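Local coordinates for protein fibrillarin-like rRNA/tRNA 2'-O-methyltransferase (Aeropyrum pernix, PDB 4DF3) that probably methylates the 2'-hydroxyl of ribose in rRNA and tRNA, using S-adenosyl-L-methionine as methyl donor and a guide RNA to choose the site, at residues V19-G24 with G41-R46; K31-G36 with I99-R104; L66-I71 with D218-D223; A162-N167 with M178-K183; I187-T190 with V196-R199. The protein carries 2 engineered substitutions. All blocks are in the same frame, centred on the assembly; numbering follows the deposited sequence.

Interaction 1: V19-G24 with G41-R46; sequences VELEDG and GERIFR
Val-19 and Leu-21 meet Phe-45 and Arg-43 within the N-terminal antiparallel sheet of fibrillarin, where strands 16-21 and 44-47 are not neighbours and touch through side chains that all point toward the opposing segment. Val-19 and Phe-45 approach from opposite directions, and the valine lies over one face of the ring: its CG1 is 4.0 Å from the Phe-45 ring centroid and only 10° off the ring normal, a CH-pi contact. A chi1 of 174° sets Val-19 CG1 over the ring, with CG2 beside it, 4.0 Å from Phe-45 CD2. Leu-21 crosses the phenylalanine at about a right angle and divides its methyls between two partners, CD2 going to the ring and CD1 to the arginine. No hydrogen bond links the segments, so the contact rests on apolar packing. Strand 4-9 adds Val-4, which touches both Val-19 and Phe-45, and Tyr-52 of strand 50-54 also meets the ring. With an alanine here instead of Phe-45, Val-19 CG1 would probably lose the ring face it rests on and Leu-21 CD2 its aromatic neighbour. The guanidinium of Arg-43 is held elsewhere, by a salt bridge from NH2 to Glu-54, yet the same nitrogen packs obliquely against the leucine, with Arg-43 NH2 3.7 Å from Leu-21 CD1.

Interaction 2: K31-G36 with I99-R104; sequences KNLVPG and IGPRGR
The loop that follows strand 26-31 of the N-terminal domain meets the turn that joins helix 90-99 to strand 104-109 of the Rossmann-like methyltransferase domain, with Leu-33 packed against Gly-100 and Pro-101. The leucine reaches over through a single methyl: CD1 lies 4.1 Å from Pro-101 CD and 4.2 Å from Gly-100 CA. Its CG is anti to the backbone N (chi1 -166°), which carries the branched end across to the turn, where it meets the proline ring obliquely. Gly-100 leaves the helix with positive phi and opens a type I beta turn to Gly-103, closed by a bond from Gly-103 N to Gly-100 O. A side chain on Gly-100 would run into Pro-101 CD, which accounts for a glycine here. No hydrogen bond crosses between the segments, and the patch is small and partly buried. Arg-125 and Asn-127 also touch Leu-33, while Asp-97 of helix 90-99 accepts a bond from its backbone N. An Asx turn spans the leucine: Val-34 N donates to Asn-32 OD1 over 2.9 Å, approaching from 56° above the carbonyl plane of the side-chain amide.

Interaction 3: L66-I71 with D218-D223; sequences LLKGLI and DPFDRD
Leu-67, in the last turn of helix 61-67, and Lys-68, which directly follows it, pack against Phe-220 and Asp-218 in the loop joining strands 211-216 and 224-229. Gly-69 ends the helix in a Schellman motif, with positive phi and its N bonded to Leu-66 O. The close part of the contact lies round the phenylalanine ring. Lys-68 CD comes to its edge, 3.8 Å from Phe-220 CE2, and CG lies in the ring plane, whereas Leu-67 CB approaches obliquely at 3.9 Å from the same Phe-220 CE2. Leucine and ring cross at about a right angle. Tyr-58 meets the ring edge-to-face. The lysine curls round, bent at chi2, chi3 and chi4 (the last -58°), and this brings NZ back to the loop backbone: Lys-68 NZ donates to Asp-218 O over 2.8 Å, in the carbonyl plane, with a C=O...N angle of 154°. His-216 O takes a second bond from the ammonium. A methionine in place of Lys-68 would probably leave the carbonyls of Asp-218 and His-216 without their shared donor. The solvent side is that of the exposed Leu-67. The Asp-218 carboxylate stays apart from the lysine, Lys-68 NZ and Asp-218 OD2 being 5.5 Å apart. The ammonium is thus directed to backbone carbonyls, and the carboxylate probably adds a longer-range attraction.

Interaction 4: A162-N167 with M178-K183; sequences AIVVRN and MLMAIK
Helix 160-171 lies against strand 176-183, with Val-164 nearest Met-180 at 8.1 Å between their CA atoms, and all three touching side chains point across the gap. Val-164 sits between two methionines on the same face of the strand and gives each of them one methyl. CG1, anti to the backbone N, presses on Met-178, where Val-164 CG1 is only 3.4 Å from Met-178 CG, tighter than usual van der Waals contact; Met-178 SD follows at 3.7 Å from the same Val-164 CG1. The other methyl meets the second methionine at its sulfur: Val-164 CG2 lies 3.7 Å from Met-180 SD. Both methionines leave the strand with CG anti to the backbone N, but Met-178 then folds at chi2 (-68°), whereas Met-180 stays extended until chi3. Within the helix, Asn-167 ND2 turns back on Ile-163 O at 2.9 Å and reaches it from the face opposite to Asn-167 N, so that one carbonyl serves two donors. Helix 160-171 connects the adjacent parallel strands 148-153 and 176-183, a beta-alpha-beta crossover of the Rossmann-like fold, and the Val-164 side chain is about 10 Å from the bound S-adenosylmethionine. Ala-153 of strand 148-153 touches Val-164 and Met-180, while Leu-204 of helix 195-206 touches Val-164 and Met-178, placing the valine between sheet and neighbouring helix.

Interaction 5: I187-T190 with V196-R199; sequences IDVT and VYKR
A chi1 of -177° swings the Tyr-197 ring out from helix 195-206 to Asp-188 of helix 186-190, whose chi1 of -70° sets CG beside its backbone N and leaves CB as the part that meets the ring. These two consecutive helices follow strand 176-183 in the Rossmann-like methyltransferase domain, and the pair packs where the chain turns from the short helix into the long one. The aspartate methylene stands over one face: CB is offset toward the rim, 4.2 Å from the Tyr-197 ring centroid and 16° off the ring normal, a CH-pi contact. Its nearest ring atom is CD1, with Asp-188 CB and Tyr-197 CD1 4.0 Å apart. The carboxylate is engaged elsewhere, OD2 accepting from Arg-185 N and OD1 from Ser-194 N, so its two oxygens hold backbone nitrogens that come before the first helix and before the second. No hydrogen bond joins the two segments. Val-214 of strand 211-216 also touches Tyr-197 as well as Val-189, so side chains from both helices reach that edge strand. At the phenol end, the valine methyl closes the contact, Val-189 CG2 lying 3.9 Å from Tyr-197 OH.

From the N terminus, interaction 1 closes a short loop within the antiparallel sheet of the N-terminal domain. Interaction 2 crosses it, starting between its segments and ending beyond helix 90-99, and so ties that domain to the mixed sheet domain. Interaction 3 starts inside the loop of interaction 2 and crosses it in turn, joining helix 61-67 to the loop before the last strand, 147 residues on. Interactions 4 and 5 are both nested within interaction 3 and follow one another in series. They touch each other, Ile-182 packing on Tyr-197, and interaction 4 also touches interaction 3 through Leu-179 on Leu-70. Interactions 2 and 4 lie on opposite sides of the chain's centre.

Interaction 1: V19-G24 with G41-R46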
# COMPACT_ATOMS: atom_id res chain seq x y z
N VAL A 19 1.34 -9.27 -16.58
CA VAL A 19 0.94 -8.77 -17.90
C VAL A 19 2.18 -8.81 -18.81
O VAL A 19 3.19 -8.23 -18.48
CB VAL A 19 0.34 -7.31 -17.83
CG1 VAL A 19 0.05 -6.72 -19.25
CG2 VAL A 19 -0.90 -7.26 -16.95
N GLU A 20 2.10 -9.48 -19.97
CA GLU A 20 3.21 -9.42 -20.88
C GLU A 20 2.88 -8.47 -22.02
O GLU A 20 1.85 -8.64 -22.69
CB GLU A 20 3.52 -10.81 -21.45
CG GLU A 20 4.57 -10.78 -22.59
CD GLU A 20 5.17 -12.15 -22.86
OE1 GLU A 20 4.84 -13.12 -22.12
OE2 GLU A 20 5.96 -12.23 -23.81
N LEU A 21 3.76 -7.51 -22.28
CA LEU A 21 3.51 -6.55 -23.37
C LEU A 21 4.08 -7.07 -24.72
O LEU A 21 4.67 -8.15 -24.77
CB LEU A 21 4.00 -5.14 -23.03
CG LEU A 21 3.67 -4.55 -21.65
CD1 LEU A 21 4.41 -3.24 -21.42
CD2 LEU A 21 2.16 -4.28 -21.44
N GLU A 22 3.82 -6.32 -25.80
CA GLU A 22 4.33 -6.65 -27.16
C GLU A 22 5.75 -7.27 -27.23
O GLU A 22 5.98 -8.26 -27.95
CB GLU A 22 4.29 -5.40 -28.02
CG GLU A 22 2.90 -4.69 -28.10
CD GLU A 22 2.86 -3.76 -29.27
OE1 GLU A 22 3.97 -3.43 -29.75
OE2 GLU A 22 1.76 -3.36 -29.74
N ASP A 23 6.69 -6.68 -26.47
CA ASP A 23 8.13 -6.99 -26.60
C ASP A 23 8.62 -8.11 -25.66
O ASP A 23 9.84 -8.35 -25.51
CB ASP A 23 8.95 -5.72 -26.36
CG ASP A 23 8.53 -4.97 -25.11
OD1 ASP A 23 7.56 -5.35 -24.43
OD2 ASP A 23 9.19 -3.97 -24.78
N GLY A 24 7.66 -8.77 -25.02
CA GLY A 24 7.97 -9.73 -24.00
C GLY A 24 8.28 -9.16 -22.60
O GLY A 24 8.50 -9.97 -21.71
N GLY A 41 -3.20 8.51 -14.30
CA GLY A 41 -2.71 8.30 -15.65
C GLY A 41 -2.07 6.93 -15.83
O GLY A 41 -1.14 6.77 -16.66
N GLU A 42 -2.54 5.91 -15.08
CA GLU A 42 -1.93 4.60 -15.22
C GLU A 42 -2.44 4.08 -16.58
O GLU A 42 -3.41 4.56 -17.15
CB GLU A 42 -2.26 3.61 -14.05
CG GLU A 42 -3.74 3.26 -13.88
CD GLU A 42 -4.62 4.34 -13.22
OE1 GLU A 42 -4.19 5.49 -13.05
OE2 GLU A 42 -5.77 4.07 -12.91
N ARG A 43 -1.75 3.11 -17.10
CA ARG A 43 -2.21 2.56 -18.34
C ARG A 43 -3.21 1.48 -18.00
O ARG A 43 -3.15 0.92 -16.90
CB ARG A 43 -1.01 2.03 -19.10
CG ARG A 43 -0.08 3.16 -19.42
CD ARG A 43 1.02 2.76 -20.27
NE ARG A 43 1.73 1.60 -19.73
CZ ARG A 43 2.62 0.91 -20.43
NH1 ARG A 43 2.87 1.21 -21.71
NH2 ARG A 43 3.24 -0.11 -19.87
N ILE A 44 -4.12 1.21 -18.95
CA ILE A 44 -5.25 0.28 -18.80
C ILE A 44 -5.14 -0.75 -19.93
O ILE A 44 -4.76 -0.41 -21.06
CB ILE A 44 -6.61 1.00 -18.78
CG1 ILE A 44 -6.89 1.62 -17.40
CG2 ILE A 44 -7.76 0.02 -18.92
CD1 ILE A 44 -6.03 2.66 -17.03
N PHE A 45 -5.42 -2.00 -19.58
CA PHE A 45 -5.34 -3.13 -20.48
C PHE A 45 -6.70 -3.82 -20.46
O PHE A 45 -7.35 -3.85 -19.44
CB PHE A 45 -4.32 -4.19 -19.93
CG PHE A 45 -3.01 -3.63 -19.44
CD1 PHE A 45 -2.15 -3.00 -20.32
CD2 PHE A 45 -2.59 -3.83 -18.11
CE1 PHE A 45 -0.87 -2.56 -19.92
CE2 PHE A 45 -1.33 -3.35 -17.65
CZ PHE A 45 -0.47 -2.70 -18.52
N ARG A 46 -7.11 -4.43 -21.59
CA ARG A 46 -8.25 -5.34 -21.66
C ARG A 46 -7.81 -6.72 -22.12
O ARG A 46 -7.04 -6.86 -23.08
CB ARG A 46 -9.37 -4.84 -22.63
CG ARG A 46 -10.15 -3.66 -22.09
CD ARG A 46 -11.31 -3.19 -23.06
NE ARG A 46 -12.22 -4.29 -23.43
CZ ARG A 46 -13.30 -4.66 -22.73
NH1 ARG A 46 -13.67 -3.97 -21.65
NH2 ARG A 46 -14.07 -5.67 -23.16

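Interaction 2: K31-G36 with I99-R104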
# COMPACT_ATOMS: atom_id res chain seq x y z
N LYS A 31 -7.18 -5.86 -11.23
CA LYS A 31 -8.41 -5.81 -11.99
C LYS A 31 -9.20 -4.60 -11.55
O LYS A 31 -9.47 -4.41 -10.35
CB LYS A 31 -9.24 -7.07 -11.73
CG LYS A 31 -10.45 -7.19 -12.66
CD LYS A 31 -11.20 -8.52 -12.38
CE LYS A 31 -10.41 -9.66 -13.06
NZ LYS A 31 -11.11 -11.01 -12.93
N ASN A 32 -9.60 -3.81 -12.54
CA ASN A 32 -10.21 -2.53 -12.24
C ASN A 32 -11.57 -2.70 -11.52
O ASN A 32 -12.53 -3.24 -12.09
CB ASN A 32 -10.32 -1.68 -13.52
CG ASN A 32 -10.54 -0.18 -13.22
OD1 ASN A 32 -10.81 0.19 -12.07
ND2 ASN A 32 -10.37 0.69 -14.24
N LEU A 33 -11.66 -2.23 -10.27
CA LEU A 33 -12.99 -2.25 -9.58
C LEU A 33 -13.99 -1.31 -10.25
O LEU A 33 -15.21 -1.48 -10.04
CB LEU A 33 -12.88 -1.80 -8.14
CG LEU A 33 -14.06 -2.06 -7.20
CD1 LEU A 33 -14.37 -3.57 -7.08
CD2 LEU A 33 -13.68 -1.49 -5.81
N VAL A 34 -13.49 -0.28 -10.94
CA VAL A 34 -14.39 0.70 -11.59
C VAL A 34 -14.01 0.82 -13.07
O VAL A 34 -13.30 1.78 -13.43
CB VAL A 34 -14.29 2.07 -10.97
CG1 VAL A 34 -15.43 2.98 -11.60
CG2 VAL A 34 -14.54 1.97 -9.50
N PRO A 35 -14.40 -0.21 -13.86
CA PRO A 35 -13.97 -0.35 -15.24
C PRO A 35 -14.34 0.93 -15.95
O PRO A 35 -15.42 1.45 -15.68
CB PRO A 35 -14.79 -1.53 -15.76
CG PRO A 35 -15.31 -2.21 -14.63
CD PRO A 35 -15.26 -1.33 -13.45
N GLY A 36 -13.41 1.47 -16.75
CA GLY A 36 -13.57 2.79 -17.40
C GLY A 36 -12.92 3.97 -16.69
O GLY A 36 -12.90 5.09 -17.22
N ILE A 99 -9.02 -5.71 -2.64
CA ILE A 99 -9.94 -6.01 -1.52
C ILE A 99 -11.37 -6.16 -1.95
O ILE A 99 -12.14 -6.87 -1.28
CB ILE A 99 -9.86 -4.99 -0.33
CG1 ILE A 99 -10.42 -3.63 -0.69
CG2 ILE A 99 -8.40 -4.93 0.19
CD1 ILE A 99 -10.13 -2.52 0.41
N GLY A 100 -11.72 -5.51 -3.07
CA GLY A 100 -13.07 -5.66 -3.67
C GLY A 100 -14.15 -4.94 -2.87
O GLY A 100 -13.85 -4.23 -1.92
N PRO A 101 -15.42 -5.11 -3.27
CA PRO A 101 -16.56 -4.34 -2.68
C PRO A 101 -16.83 -4.52 -1.19
O PRO A 101 -17.38 -3.57 -0.56
CB PRO A 101 -17.77 -4.86 -3.48
CG PRO A 101 -17.40 -6.28 -3.82
CD PRO A 101 -15.88 -6.11 -4.26
N ARG A 102 -16.47 -5.68 -0.64
CA ARG A 102 -16.62 -5.94 0.80
C ARG A 102 -15.44 -5.50 1.71
O ARG A 102 -15.52 -5.54 2.93
CB ARG A 102 -16.97 -7.42 1.06
CG ARG A 102 -18.30 -7.91 0.46
CD ARG A 102 -18.56 -9.37 0.96
NE ARG A 102 -17.88 -10.35 0.09
CZ ARG A 102 -16.59 -10.72 0.19
NH1 ARG A 102 -16.09 -11.61 -0.69
NH2 ARG A 102 -15.80 -10.25 1.16
N GLY A 103 -14.33 -5.08 1.11
CA GLY A 103 -13.25 -4.52 1.89
C GLY A 103 -13.43 -3.02 2.10
O GLY A 103 -14.33 -2.40 1.56
N ARG A 104 -12.55 -2.45 2.90
CA ARG A 104 -12.53 -1.02 3.10
C ARG A 104 -11.09 -0.57 3.27
O ARG A 104 -10.27 -1.21 3.96
CB ARG A 104 -13.28 -0.62 4.35
CG ARG A 104 -14.72 -0.90 4.34
CD ARG A 104 -15.42 -0.05 5.39
NE ARG A 104 -16.84 -0.15 5.14
CZ ARG A 104 -17.80 0.18 6.00
NH1 ARG A 104 -17.49 0.68 7.19
NH2 ARG A 104 -19.07 0.04 5.63

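Interaction 3: L66-I71 with D218-D223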
# COMPACT_ATOMS: atom_id res chain seq x y z
N LEU A 66 6.70 -5.70 -3.89
CA LEU A 66 6.43 -7.06 -4.45
C LEU A 66 7.49 -7.42 -5.48
O LEU A 66 8.04 -8.52 -5.45
CB LEU A 66 5.03 -7.12 -5.13
CG LEU A 66 3.89 -6.94 -4.11
CD1 LEU A 66 2.52 -6.85 -4.90
CD2 LEU A 66 3.79 -8.13 -3.17
N LEU A 67 7.80 -6.46 -6.34
CA LEU A 67 8.74 -6.73 -7.45
C LEU A 67 10.18 -6.86 -6.92
O LEU A 67 11.03 -7.46 -7.59
CB LEU A 67 8.66 -5.64 -8.52
CG LEU A 67 7.34 -5.56 -9.32
CD1 LEU A 67 7.42 -4.58 -10.44
CD2 LEU A 67 6.94 -6.93 -9.78
N LYS A 68 10.45 -6.32 -5.71
CA LYS A 68 11.73 -6.50 -5.04
C LYS A 68 11.79 -7.77 -4.13
O LYS A 68 12.73 -7.97 -3.35
CB LYS A 68 12.07 -5.21 -4.25
CG LYS A 68 12.43 -4.01 -5.19
CD LYS A 68 13.45 -4.29 -6.29
CE LYS A 68 14.78 -4.82 -5.72
NZ LYS A 68 15.37 -3.84 -4.72
N GLY A 69 10.72 -8.54 -4.10
CA GLY A 69 10.76 -9.87 -3.44
C GLY A 69 10.13 -9.91 -2.06
O GLY A 69 10.36 -10.84 -1.28
N LEU A 70 9.28 -8.93 -1.74
CA LEU A 70 8.54 -9.05 -0.49
C LEU A 70 7.91 -10.49 -0.43
O LEU A 70 7.38 -11.01 -1.41
CB LEU A 70 7.43 -7.93 -0.45
CG LEU A 70 6.49 -8.05 0.77
CD1 LEU A 70 7.18 -7.83 2.08
CD2 LEU A 70 5.35 -7.02 0.70
N ILE A 71 7.97 -11.12 0.75
CA ILE A 71 7.74 -12.59 0.84
C ILE A 71 6.33 -13.04 0.42
O ILE A 71 6.17 -14.21 -0.02
CB ILE A 71 8.15 -13.04 2.30
CG1 ILE A 71 8.21 -14.56 2.48
CG2 ILE A 71 7.27 -12.34 3.35
CD1 ILE A 71 9.02 -14.94 3.74
N ASP A 218 14.94 0.07 -4.23
CA ASP A 218 15.69 0.57 -5.36
C ASP A 218 15.53 -0.38 -6.55
O ASP A 218 15.54 -1.59 -6.33
CB ASP A 218 17.16 0.63 -4.96
CG ASP A 218 18.05 1.02 -6.11
OD1 ASP A 218 18.15 2.23 -6.34
OD2 ASP A 218 18.56 0.14 -6.79
N PRO A 219 15.39 0.16 -7.80
CA PRO A 219 15.39 1.58 -8.18
C PRO A 219 14.04 2.19 -8.29
O PRO A 219 13.93 3.31 -8.76
CB PRO A 219 16.01 1.51 -9.62
CG PRO A 219 15.17 0.34 -10.23
CD PRO A 219 15.25 -0.70 -9.00
N PHE A 220 13.00 1.43 -7.99
CA PHE A 220 11.62 1.96 -8.04
C PHE A 220 11.44 3.14 -7.09
O PHE A 220 10.78 4.17 -7.43
CB PHE A 220 10.63 0.84 -7.68
CG PHE A 220 10.71 -0.37 -8.57
CD1 PHE A 220 10.39 -0.28 -9.94
CD2 PHE A 220 11.11 -1.59 -8.04
CE1 PHE A 220 10.45 -1.37 -10.74
CE2 PHE A 220 11.20 -2.68 -8.83
CZ PHE A 220 10.83 -2.56 -10.22
N ASP A 221 12.04 3.01 -5.92
CA ASP A 221 12.24 4.13 -5.00
C ASP A 221 13.61 3.97 -4.35
O ASP A 221 13.86 3.02 -3.63
CB ASP A 221 11.11 4.19 -3.95
CG ASP A 221 11.16 5.46 -3.12
OD1 ASP A 221 12.18 5.77 -2.48
OD2 ASP A 221 10.16 6.19 -3.06
N ARG A 222 14.52 4.90 -4.64
CA ARG A 222 15.91 4.74 -4.23
C ARG A 222 16.13 5.02 -2.76
O ARG A 222 17.16 4.67 -2.20
CB ARG A 222 16.82 5.68 -5.03
CG ARG A 222 16.85 5.38 -6.51
CD ARG A 222 17.64 6.48 -7.25
NE ARG A 222 16.90 7.74 -7.16
CZ ARG A 222 17.33 8.91 -7.63
NH1 ARG A 222 18.52 9.00 -8.21
NH2 ARG A 222 16.58 9.99 -7.51
N ASP A 223 15.14 5.64 -2.14
CA ASP A 223 15.34 6.15 -0.80
C ASP A 223 14.51 5.47 0.30
O ASP A 223 14.52 5.95 1.41
CB ASP A 223 15.07 7.65 -0.76
CG ASP A 223 16.01 8.38 -1.65
OD1 ASP A 223 17.15 7.93 -1.74
OD2 ASP A 223 15.61 9.36 -2.29

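Interaction 4: A162-N167 with M178-K183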
# COMPACT_ATOMS: atom_id res chain seq x y z
N ALA A 162 6.54 5.13 15.93
CA ALA A 162 5.67 5.52 17.08
C ALA A 162 4.24 5.79 16.64
O ALA A 162 3.32 5.40 17.34
CB ALA A 162 6.26 6.77 17.82
N ILE A 163 4.07 6.42 15.48
CA ILE A 163 2.71 6.70 14.95
C ILE A 163 2.05 5.36 14.62
O ILE A 163 0.84 5.13 14.94
CB ILE A 163 2.78 7.57 13.68
CG1 ILE A 163 3.39 8.93 14.04
CG2 ILE A 163 1.37 7.65 12.93
CD1 ILE A 163 3.63 9.80 12.84
N VAL A 164 2.82 4.49 13.94
CA VAL A 164 2.32 3.13 13.66
C VAL A 164 1.88 2.39 14.90
O VAL A 164 0.75 1.81 14.90
CB VAL A 164 3.32 2.30 12.85
CG1 VAL A 164 2.95 0.79 12.78
CG2 VAL A 164 3.45 2.95 11.40
N VAL A 165 2.75 2.36 15.93
CA VAL A 165 2.40 1.58 17.14
C VAL A 165 1.12 2.09 17.78
O VAL A 165 0.27 1.31 18.24
CB VAL A 165 3.62 1.55 18.09
CG1 VAL A 165 3.24 1.10 19.47
CG2 VAL A 165 4.71 0.63 17.45
N ARG A 166 0.99 3.42 17.84
CA ARG A 166 -0.17 4.08 18.47
C ARG A 166 -1.46 3.72 17.75
O ARG A 166 -2.48 3.34 18.37
CB ARG A 166 0.04 5.58 18.40
CG ARG A 166 -0.92 6.38 19.32
CD ARG A 166 -0.54 7.82 19.28
NE ARG A 166 0.86 8.02 19.72
CZ ARG A 166 1.72 8.82 19.11
NH1 ARG A 166 1.36 9.56 18.07
NH2 ARG A 166 2.96 8.92 19.59
N ASN A 167 -1.43 3.87 16.41
CA ASN A 167 -2.57 3.40 15.63
C ASN A 167 -2.83 1.87 15.77
O ASN A 167 -3.97 1.42 15.81
CB ASN A 167 -2.39 3.78 14.18
CG ASN A 167 -2.74 5.23 13.94
OD1 ASN A 167 -3.86 5.53 13.49
ND2 ASN A 167 -1.79 6.17 14.25
N MET A 178 1.29 -5.29 9.21
CA MET A 178 1.69 -3.88 9.22
C MET A 178 2.74 -3.73 8.16
O MET A 178 3.76 -4.47 8.15
CB MET A 178 2.33 -3.57 10.62
CG MET A 178 2.58 -2.07 10.95
SD MET A 178 3.87 -1.35 9.91
CE MET A 178 5.25 -2.30 10.43
N LEU A 179 2.47 -2.87 7.18
CA LEU A 179 3.45 -2.56 6.15
C LEU A 179 3.80 -1.10 6.34
O LEU A 179 2.92 -0.22 6.39
CB LEU A 179 2.83 -2.75 4.77
CG LEU A 179 2.61 -4.23 4.37
CD1 LEU A 179 1.56 -4.27 3.20
CD2 LEU A 179 3.96 -4.89 3.93
N MET A 180 5.09 -0.85 6.44
CA MET A 180 5.59 0.55 6.71
C MET A 180 6.72 0.92 5.70
O MET A 180 7.72 0.21 5.57
CB MET A 180 6.09 0.78 8.16
CG MET A 180 6.35 2.28 8.41
SD MET A 180 6.91 2.52 10.13
CE MET A 180 8.65 2.22 10.09
N ALA A 181 6.49 1.95 4.90
CA ALA A 181 7.57 2.51 4.07
C ALA A 181 8.47 3.37 4.96
O ALA A 181 8.02 4.34 5.59
CB ALA A 181 6.96 3.40 2.98
N ILE A 182 9.76 3.05 4.98
CA ILE A 182 10.74 3.72 5.81
C ILE A 182 11.86 4.32 4.92
O ILE A 182 12.29 3.66 3.96
CB ILE A 182 11.36 2.69 6.85
CG1 ILE A 182 12.27 3.43 7.84
CG2 ILE A 182 12.05 1.53 6.21
CD1 ILE A 182 12.73 2.47 9.01
N LYS A 183 12.32 5.53 5.26
CA LYS A 183 13.50 6.10 4.60
C LYS A 183 14.65 5.20 4.92
O LYS A 183 14.91 4.91 6.09
CB LYS A 183 13.73 7.51 5.15
CG LYS A 183 14.38 8.42 4.16
CD LYS A 183 13.29 9.05 3.24
CE LYS A 183 13.82 10.05 2.18
NZ LYS A 183 14.99 10.92 2.55

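Interaction 5: I187-T190 with V196-R199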
# COMPACT_ATOMS: atom_id res chain seq x y z
N ILE A 187 22.24 0.24 1.81
CA ILE A 187 23.15 -0.30 2.86
C ILE A 187 22.48 -0.52 4.22
O ILE A 187 22.88 -1.40 4.98
CB ILE A 187 24.39 0.52 3.06
CG1 ILE A 187 24.06 1.96 3.53
CG2 ILE A 187 25.21 0.53 1.75
CD1 ILE A 187 25.41 2.66 4.05
N ASP A 188 21.41 0.22 4.49
CA ASP A 188 20.66 -0.05 5.73
C ASP A 188 20.04 -1.46 5.76
O ASP A 188 19.93 -2.10 6.83
CB ASP A 188 19.54 0.97 5.88
CG ASP A 188 20.05 2.34 6.18
OD1 ASP A 188 20.88 2.49 7.06
OD2 ASP A 188 19.61 3.28 5.57
N VAL A 189 19.62 -1.95 4.59
CA VAL A 189 19.02 -3.25 4.42
C VAL A 189 20.06 -4.32 4.31
O VAL A 189 19.94 -5.37 4.91
CB VAL A 189 18.00 -3.28 3.22
CG1 VAL A 189 17.28 -4.70 3.10
CG2 VAL A 189 16.86 -2.20 3.59
N THR A 190 21.12 -4.06 3.52
CA THR A 190 22.00 -5.17 3.11
C THR A 190 23.18 -5.33 3.99
O THR A 190 23.72 -6.43 4.09
CB THR A 190 22.59 -4.96 1.71
OG1 THR A 190 23.25 -3.67 1.70
CG2 THR A 190 21.50 -4.98 0.67
N VAL A 196 19.13 5.92 12.93
CA VAL A 196 17.72 6.31 12.87
C VAL A 196 16.83 5.10 12.46
O VAL A 196 15.79 4.77 13.11
CB VAL A 196 17.57 7.53 11.93
CG1 VAL A 196 16.07 7.90 11.81
CG2 VAL A 196 18.39 8.73 12.50
N TYR A 197 17.30 4.37 11.45
CA TYR A 197 16.62 3.13 11.00
C TYR A 197 16.50 2.10 12.12
O TYR A 197 15.40 1.64 12.44
CB TYR A 197 17.40 2.59 9.81
CG TYR A 197 16.86 1.38 9.13
CD1 TYR A 197 16.14 1.48 7.92
CD2 TYR A 197 17.08 0.14 9.66
CE1 TYR A 197 15.65 0.33 7.29
CE2 TYR A 197 16.62 -1.03 9.01
CZ TYR A 197 15.92 -0.93 7.82
OH TYR A 197 15.44 -2.08 7.19
N LYS A 198 17.62 1.71 12.73
CA LYS A 198 17.58 0.78 13.86
C LYS A 198 16.53 1.11 14.96
O LYS A 198 15.87 0.21 15.53
CB LYS A 198 18.97 0.69 14.52
CG LYS A 198 19.40 -0.73 14.74
CD LYS A 198 20.68 -0.82 15.53
CE LYS A 198 21.76 0.09 14.95
NZ LYS A 198 23.12 -0.33 15.41
N ARG A 199 16.40 2.40 15.25
CA ARG A 199 15.52 2.88 16.28
C ARG A 199 14.06 2.75 15.85
O ARG A 199 13.21 2.35 16.66
CB ARG A 199 15.87 4.32 16.59
CG ARG A 199 15.11 4.98 17.73
CD ARG A 199 16.09 5.60 18.74
NE ARG A 199 17.04 6.49 18.06
CZ ARG A 199 18.34 6.60 18.35
NH1 ARG A 199 18.91 5.87 19.30
NH2 ARG A 199 19.08 7.45 17.66